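Local coordinates for endo-1,4-beta-xylanase C (Paenibacillus barcinonensis, PDB 4XUO), which hydrolyses internal beta-1,4-xylosidic linkages in xylans as a modular endoxylanase, of which this chain is the first xylan-binding CBM22 domain, at residues V72-Y77 and D149-R154; Q106-E111 and V119-Q124. One frame throughout, in Å; residues are numbered along the deposited sequence.

Contact 1: residues V72-Y77 and D149-R154; sequences VEISGY and DEFQIR. With CA (calcium ion), chain C.
The Tyr77 ring meets Asp149 O at its edge, near the ring plane, and its CD1 lies 4.0 Å from Glu150 CB in an oblique approach; the ring also stacks on that of Tyr40. Phe151, on the other side of the sheet, sets CE1 3.6 Å from Ile74 CG2, the two side chains running side by side, while Trp24 meets its ring edge-to-face. These residues belong to two antiparallel neighbours in one sheet of the CBM22 beta-sandwich. Glu73 with Arg154, Ser75 with Gln152 and Tyr77 with Asp149 are hydrogen-bonded pairs; the bond from Tyr77 N to Asp149 O, 3.0 Å, is nearly straight at 171°. The register slips by one residue at a beta bulge around Glu150 and Phe151. The buried face carries Ile74, Ile153 and Phe151, with Leu135 of the other sheet against Ile74 and Phe151. On the opposite face Ser75 OG, held between its own N and carbonyl carbon (chi1 61°), meets two waters: water 1, which also joins Glu73 O and Gln152 NE2, and water 2, which reaches Glu150 O. On the far side of the bulge from Gln152, Asp149 binds a calcium ion through both carboxylate oxygens, together with the carbonyl oxygens of Ser15, Gln41 and Gln44, Glu17 OE2 and water 3. Tyr40 N also donates to Asp149 OD2, and Glu150 N makes a weak bond to Asp149 OD1. Glu150 is second-shell: its OE2 accepts a hydrogen bond of 2.7 Å from water 3, whose oxygen lies 2.3 Å from the calcium ion.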
loop_
_atom_site.group_PDB
_atom_site.type_symbol
_atom_site.label_atom_id
_atom_site.label_comp_id
_atom_site.label_asym_id
_atom_site.label_seq_id
_atom_site.Cartn_x
_atom_site.Cartn_y
_atom_site.Cartn_z
ATOM N N VAL A 72 6.161 -12.961 -0.360
ATOM C CA VAL A 72 5.637 -12.190 0.771
ATOM C C VAL A 72 4.119 -11.999 0.693
ATOM O O VAL A 72 3.501 -12.226 -0.339
ATOM C CB VAL A 72 6.334 -10.804 0.923
ATOM C CG1 VAL A 72 7.848 -11.001 1.013
ATOM C CG2 VAL A 72 5.995 -9.894 -0.246
ATOM N N GLU A 73 3.540 -11.631 1.826
ATOM C CA GLU A 73 2.100 -11.345 1.937
ATOM C C GLU A 73 1.869 -9.911 2.454
ATOM O O GLU A 73 2.332 -9.544 3.541
ATOM C CB GLU A 73 1.435 -12.370 2.870
ATOM C CG GLU A 73 -0.108 -12.391 2.837
ATOM C CD GLU A 73 -0.646 -13.717 3.388
ATOM O OE1 GLU A 73 -1.110 -14.550 2.583
ATOM O OE2 GLU A 73 -0.499 -13.949 4.609
ATOM N N ILE A 74 1.164 -9.110 1.628
ATOM C CA ILE A 74 0.917 -7.695 1.837
ATOM C C ILE A 74 -0.542 -7.516 2.210
ATOM O O ILE A 74 -1.413 -8.005 1.489
ATOM C CB ILE A 74 1.236 -6.871 0.568
ATOM C CG1 ILE A 74 2.696 -7.109 0.165
ATOM C CG2 ILE A 74 0.992 -5.378 0.790
ATOM C CD1 ILE A 74 3.123 -6.512 -1.159
ATOM N N SER A 75 -0.795 -6.857 3.332
ATOM C CA SER A 75 -2.165 -6.628 3.791
ATOM C C SER A 75 -2.362 -5.302 4.499
ATOM O O SER A 75 -1.420 -4.677 5.025
ATOM C CB SER A 75 -2.593 -7.737 4.736
ATOM O OG SER A 75 -1.734 -7.746 5.872
ATOM N N GLY A 76 -3.617 -4.873 4.535
ATOM C CA GLY A 76 -3.970 -3.616 5.187
ATOM C C GLY A 76 -5.465 -3.371 5.107
ATOM O O GLY A 76 -6.190 -4.066 4.373
ATOM N N TYR A 77 -5.927 -2.426 5.919
ATOM C CA TYR A 77 -7.336 -2.038 5.972
ATOM C C TYR A 77 -7.513 -0.628 5.438
ATOM O O TYR A 77 -6.705 0.277 5.717
ATOM C CB TYR A 77 -7.859 -2.144 7.387
ATOM C CG TYR A 77 -7.896 -3.559 7.868
ATOM C CD1 TYR A 77 -6.725 -4.202 8.285
ATOM C CD2 TYR A 77 -9.073 -4.271 7.898
ATOM C CE1 TYR A 77 -6.764 -5.512 8.734
ATOM C CE2 TYR A 77 -9.103 -5.579 8.345
ATOM C CZ TYR A 77 -7.943 -6.185 8.755
ATOM O OH TYR A 77 -7.969 -7.490 9.196
ATOM N N ASP A 149 -4.760 1.668 7.208
ATOM C CA ASP A 149 -4.299 1.365 8.591
ATOM C C ASP A 149 -3.900 -0.107 8.740
ATOM O O ASP A 149 -4.250 -0.945 7.909
ATOM C CB ASP A 149 -5.407 1.726 9.604
ATOM C CG ASP A 149 -4.869 2.007 11.016
ATOM O OD1 ASP A 149 -3.601 2.038 11.226
ATOM O OD2 ASP A 149 -5.719 2.217 11.912
ATOM N N GLU A 150 -3.162 -0.424 9.804
ATOM C CA GLU A 150 -2.750 -1.800 10.108
ATOM C C GLU A 150 -2.152 -2.457 8.874
ATOM O O GLU A 150 -2.567 -3.520 8.449
ATOM C CB GLU A 150 -3.903 -2.632 10.705
ATOM C CG GLU A 150 -4.204 -2.268 12.144
ATOM C CD GLU A 150 -3.078 -2.610 13.104
ATOM O OE1 GLU A 150 -3.009 -3.780 13.555
ATOM O OE2 GLU A 150 -2.263 -1.707 13.417
ATOM N N PHE A 151 -1.180 -1.771 8.290
ATOM C CA PHE A 151 -0.461 -2.290 7.129
ATOM C C PHE A 151 0.616 -3.269 7.575
ATOM O O PHE A 151 1.273 -3.039 8.593
ATOM C CB PHE A 151 0.145 -1.136 6.320
ATOM C CG PHE A 151 0.970 -1.591 5.139
ATOM C CD1 PHE A 151 0.373 -1.997 3.960
ATOM C CD2 PHE A 151 2.346 -1.595 5.224
ATOM C CE1 PHE A 151 1.135 -2.424 2.882
ATOM C CE2 PHE A 151 3.127 -2.017 4.156
ATOM C CZ PHE A 151 2.519 -2.429 2.978
ATOM N N GLN A 152 0.759 -4.375 6.846
ATOM C CA GLN A 152 1.732 -5.427 7.198
ATOM C C GLN A 152 2.302 -6.142 5.974
ATOM O O GLN A 152 1.604 -6.361 5.000
ATOM C CB GLN A 152 1.055 -6.453 8.120
ATOM C CG GLN A 152 1.917 -7.593 8.623
ATOM C CD GLN A 152 1.119 -8.555 9.515
ATOM O OE1 GLN A 152 0.925 -8.286 10.689
ATOM N NE2 GLN A 152 0.624 -9.639 8.952
ATOM N N ILE A 153 3.568 -6.540 6.053
ATOM C CA ILE A 153 4.166 -7.405 5.074
ATOM C C ILE A 153 4.812 -8.554 5.879
ATOM O O ILE A 153 5.601 -8.279 6.776
ATOM C CB ILE A 153 5.256 -6.696 4.239
ATOM C CG1 ILE A 153 4.674 -5.491 3.489
ATOM C CG2 ILE A 153 5.908 -7.682 3.300
ATOM C CD1 ILE A 153 5.644 -4.799 2.537
ATOM N N ARG A 154 4.468 -9.790 5.518
ATOM C CA ARG A 154 4.935 -11.017 6.195
ATOM C C ARG A 154 5.648 -11.908 5.164
ATOM O O ARG A 154 5.254 -12.000 4.000
ATOM C CB ARG A 154 3.718 -11.749 6.834
ATOM C CG ARG A 154 4.053 -13.033 7.594
ATOM C CD ARG A 154 2.794 -13.836 7.901
ATOM N NE ARG A 154 1.970 -13.150 8.888
ATOM C CZ ARG A 154 2.098 -13.285 10.206
ATOM N NH1 ARG A 154 3.021 -14.098 10.732
ATOM N NH2 ARG A 154 1.290 -12.606 11.010
HETATM CA CA CA C . -3.796 2.784 13.562
HETATM O O HOH W 1 0.506 -9.373 5.951
HETATM O O HOH W 2 -2.702 -6.224 7.922
HETATM O O HOH W 3 -3.209 0.675 14.360
#

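Contact 2: residues Q106-E111 and V119-Q124; sequences QVNAAE and VKLQGQ
A chi1 of 63° sets Asn108 CG between its own backbone N and carbonyl carbon, and from there the amide reaches along the strand to place ND2 3.8 Å from Leu121 CB. In Leu121, CG stands anti to the carbonyl carbon (chi1 -57°), which carries CD2 to 3.7 Å from Glu111 CB. The CG of Glu111 lies against the same methyl, so the aliphatic base of the glutamate and the leucine branch run antiparallel alongside one another, while the Asn108 amide crosses the leucine at a slant, ND2 against its CB. Asn108 OD1 accepts a hydrogen bond from Phe91 N on strand 87-96, which fixes the amide and leaves its nitrogen end beside the leucine. In the CBM22 beta-sandwich, 119-124 belongs to the sheet that also holds strand 71-80, whereas 106-111 is the irregular link between two strands that both pair with 87-96 in the other sheet; the contact therefore joins the two sheets along one margin of the sandwich. The methyl end of Leu121 lies in this junction, and the side chain also packs on Phe91 and Val78. Toward the Gln124 end of the strand, Val107 CG1 rests 3.8 Å from Gly123 O, and the same valine packs on Phe91 and Val93. The alpha carbons come nearest at Gly123 and Asn108, 4.8 Å apart, and Val107 O approaches Gly123 CA to 3.7 Å. Asn108 CB lies 3.5 Å from Gln122 O.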
loop_
_atom_site.group_PDB
_atom_site.type_symbol
_atom_site.label_atom_id
_atom_site.label_comp_id
_atom_site.label_asym_id
_atom_site.label_seq_id
_atom_site.Cartn_x
_atom_site.Cartn_y
_atom_site.Cartn_z
ATOM N N GLN A 106 0.702 -6.872 -10.347
ATOM C CA GLN A 106 -0.524 -6.848 -9.540
ATOM C C GLN A 106 -0.289 -7.639 -8.232
ATOM O O GLN A 106 0.416 -8.643 -8.219
ATOM C CB GLN A 106 -1.757 -7.388 -10.332
ATOM C CG GLN A 106 -3.021 -7.543 -9.462
ATOM C CD GLN A 106 -4.372 -7.244 -10.139
ATOM O OE1 GLN A 106 -4.656 -6.126 -10.598
ATOM N NE2 GLN A 106 -5.225 -8.241 -10.153
ATOM N N VAL A 107 -0.775 -7.109 -7.123
ATOM C CA VAL A 107 -0.696 -7.769 -5.831
ATOM C C VAL A 107 -2.025 -8.425 -5.536
ATOM O O VAL A 107 -2.080 -9.607 -5.203
ATOM C CB VAL A 107 -0.384 -6.757 -4.734
ATOM C CG1 VAL A 107 -0.462 -7.378 -3.338
ATOM C CG2 VAL A 107 0.978 -6.160 -5.005
ATOM N N ASN A 108 -3.094 -7.645 -5.654
ATOM C CA ASN A 108 -4.467 -8.136 -5.366
ATOM C C ASN A 108 -5.513 -7.608 -6.325
ATOM O O ASN A 108 -5.339 -6.568 -6.953
ATOM C CB ASN A 108 -4.879 -7.752 -3.947
ATOM C CG ASN A 108 -4.962 -6.226 -3.732
ATOM O OD1 ASN A 108 -4.150 -5.452 -4.254
ATOM N ND2 ASN A 108 -5.929 -5.798 -2.950
ATOM N N ALA A 109 -6.626 -8.316 -6.429
ATOM C CA ALA A 109 -7.733 -7.805 -7.219
ATOM C C ALA A 109 -8.303 -6.562 -6.528
ATOM O O ALA A 109 -8.380 -6.500 -5.311
ATOM C CB ALA A 109 -8.818 -8.872 -7.383
ATOM N N ALA A 110 -8.733 -5.577 -7.288
ATOM C CA ALA A 110 -9.320 -4.397 -6.671
ATOM C C ALA A 110 -10.610 -4.718 -5.931
ATOM O O ALA A 110 -11.417 -5.512 -6.430
ATOM C CB ALA A 110 -9.576 -3.324 -7.684
ATOM N N GLU A 111 -10.784 -4.119 -4.745
ATOM C CA GLU A 111 -11.975 -4.309 -3.899
ATOM C C GLU A 111 -12.781 -2.995 -3.902
ATOM O O GLU A 111 -12.206 -1.890 -3.894
ATOM C CB GLU A 111 -11.586 -4.678 -2.463
ATOM C CG GLU A 111 -11.098 -6.113 -2.266
ATOM C CD GLU A 111 -12.212 -7.140 -2.179
ATOM O OE1 GLU A 111 -13.389 -6.724 -2.124
ATOM O OE2 GLU A 111 -11.906 -8.369 -2.148
ATOM N N VAL A 119 -12.238 -2.022 4.931
ATOM C CA VAL A 119 -12.198 -3.219 4.076
ATOM C C VAL A 119 -10.782 -3.808 4.062
ATOM O O VAL A 119 -9.788 -3.056 3.916
ATOM C CB VAL A 119 -12.625 -2.864 2.642
ATOM C CG1 VAL A 119 -12.448 -4.045 1.676
ATOM C CG2 VAL A 119 -14.077 -2.404 2.640
ATOM N N LYS A 120 -10.679 -5.120 4.247
ATOM C CA LYS A 120 -9.384 -5.771 4.199
ATOM C C LYS A 120 -8.889 -5.991 2.769
ATOM O O LYS A 120 -9.584 -6.582 1.948
ATOM C CB LYS A 120 -9.408 -7.131 4.879
ATOM C CG LYS A 120 -7.996 -7.611 5.154
ATOM C CD LYS A 120 -7.902 -8.834 6.027
ATOM C CE LYS A 120 -6.422 -9.109 6.312
ATOM N NZ LYS A 120 -6.198 -10.378 7.056
ATOM N N LEU A 121 -7.669 -5.517 2.490
ATOM C CA LEU A 121 -6.948 -5.826 1.260
ATOM C C LEU A 121 -5.778 -6.734 1.586
ATOM O O LEU A 121 -5.115 -6.554 2.618
ATOM C CB LEU A 121 -6.415 -4.544 0.623
ATOM C CG LEU A 121 -7.371 -3.408 0.269
ATOM C CD1 LEU A 121 -6.591 -2.428 -0.584
ATOM C CD2 LEU A 121 -8.583 -3.861 -0.487
ATOM N N GLN A 122 -5.532 -7.719 0.733
ATOM C CA GLN A 122 -4.459 -8.683 0.949
ATOM C C GLN A 122 -4.119 -9.413 -0.345
ATOM O O GLN A 122 -5.008 -9.783 -1.125
ATOM C CB GLN A 122 -4.829 -9.676 2.051
ATOM C CG GLN A 122 -3.698 -10.619 2.414
ATOM C CD GLN A 122 -3.957 -11.426 3.689
ATOM O OE1 GLN A 122 -5.073 -11.911 3.950
ATOM N NE2 GLN A 122 -2.930 -11.600 4.466
ATOM N N GLY A 123 -2.825 -9.611 -0.577
ATOM C CA GLY A 123 -2.375 -10.446 -1.653
ATOM C C GLY A 123 -0.910 -10.844 -1.444
ATOM O O GLY A 123 -0.170 -10.133 -0.738
ATOM N N GLN A 124 -0.522 -11.965 -2.052
ATOM C CA GLN A 124 0.886 -12.357 -2.122
ATOM C C GLN A 124 1.655 -11.652 -3.254
ATOM O O GLN A 124 1.082 -11.194 -4.261
ATOM C CB GLN A 124 0.996 -13.857 -2.186
ATOM C CG GLN A 124 0.661 -14.476 -0.863
ATOM C CD GLN A 124 0.837 -15.959 -0.856
ATOM O OE1 GLN A 124 1.386 -16.525 -1.801
ATOM N NE2 GLN A 124 0.333 -16.606 0.190
#

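After five earlier strands the chain reaches 72-77 on strand 71-80, then crosses to the other sheet for strands 87-96 and 102-106 and the loop 106-111. After strand 111-113, still in the second sheet, it returns to the first as 119-124, and contact 2 closes this short loop across the margin between the sheets. Strand 132-139 follows in the second sheet before 149-154 closes the much longer loop of contact 1, inside which contact 2 is nested. Strand 71-80 lies between 119-125 and 146-157: Gly76 O probably accepts a hydrogen bond from Leu121 N, as Gly123 O does from Ile74 N, tying the calcium-binding strand to the sandwich margin through one sheet.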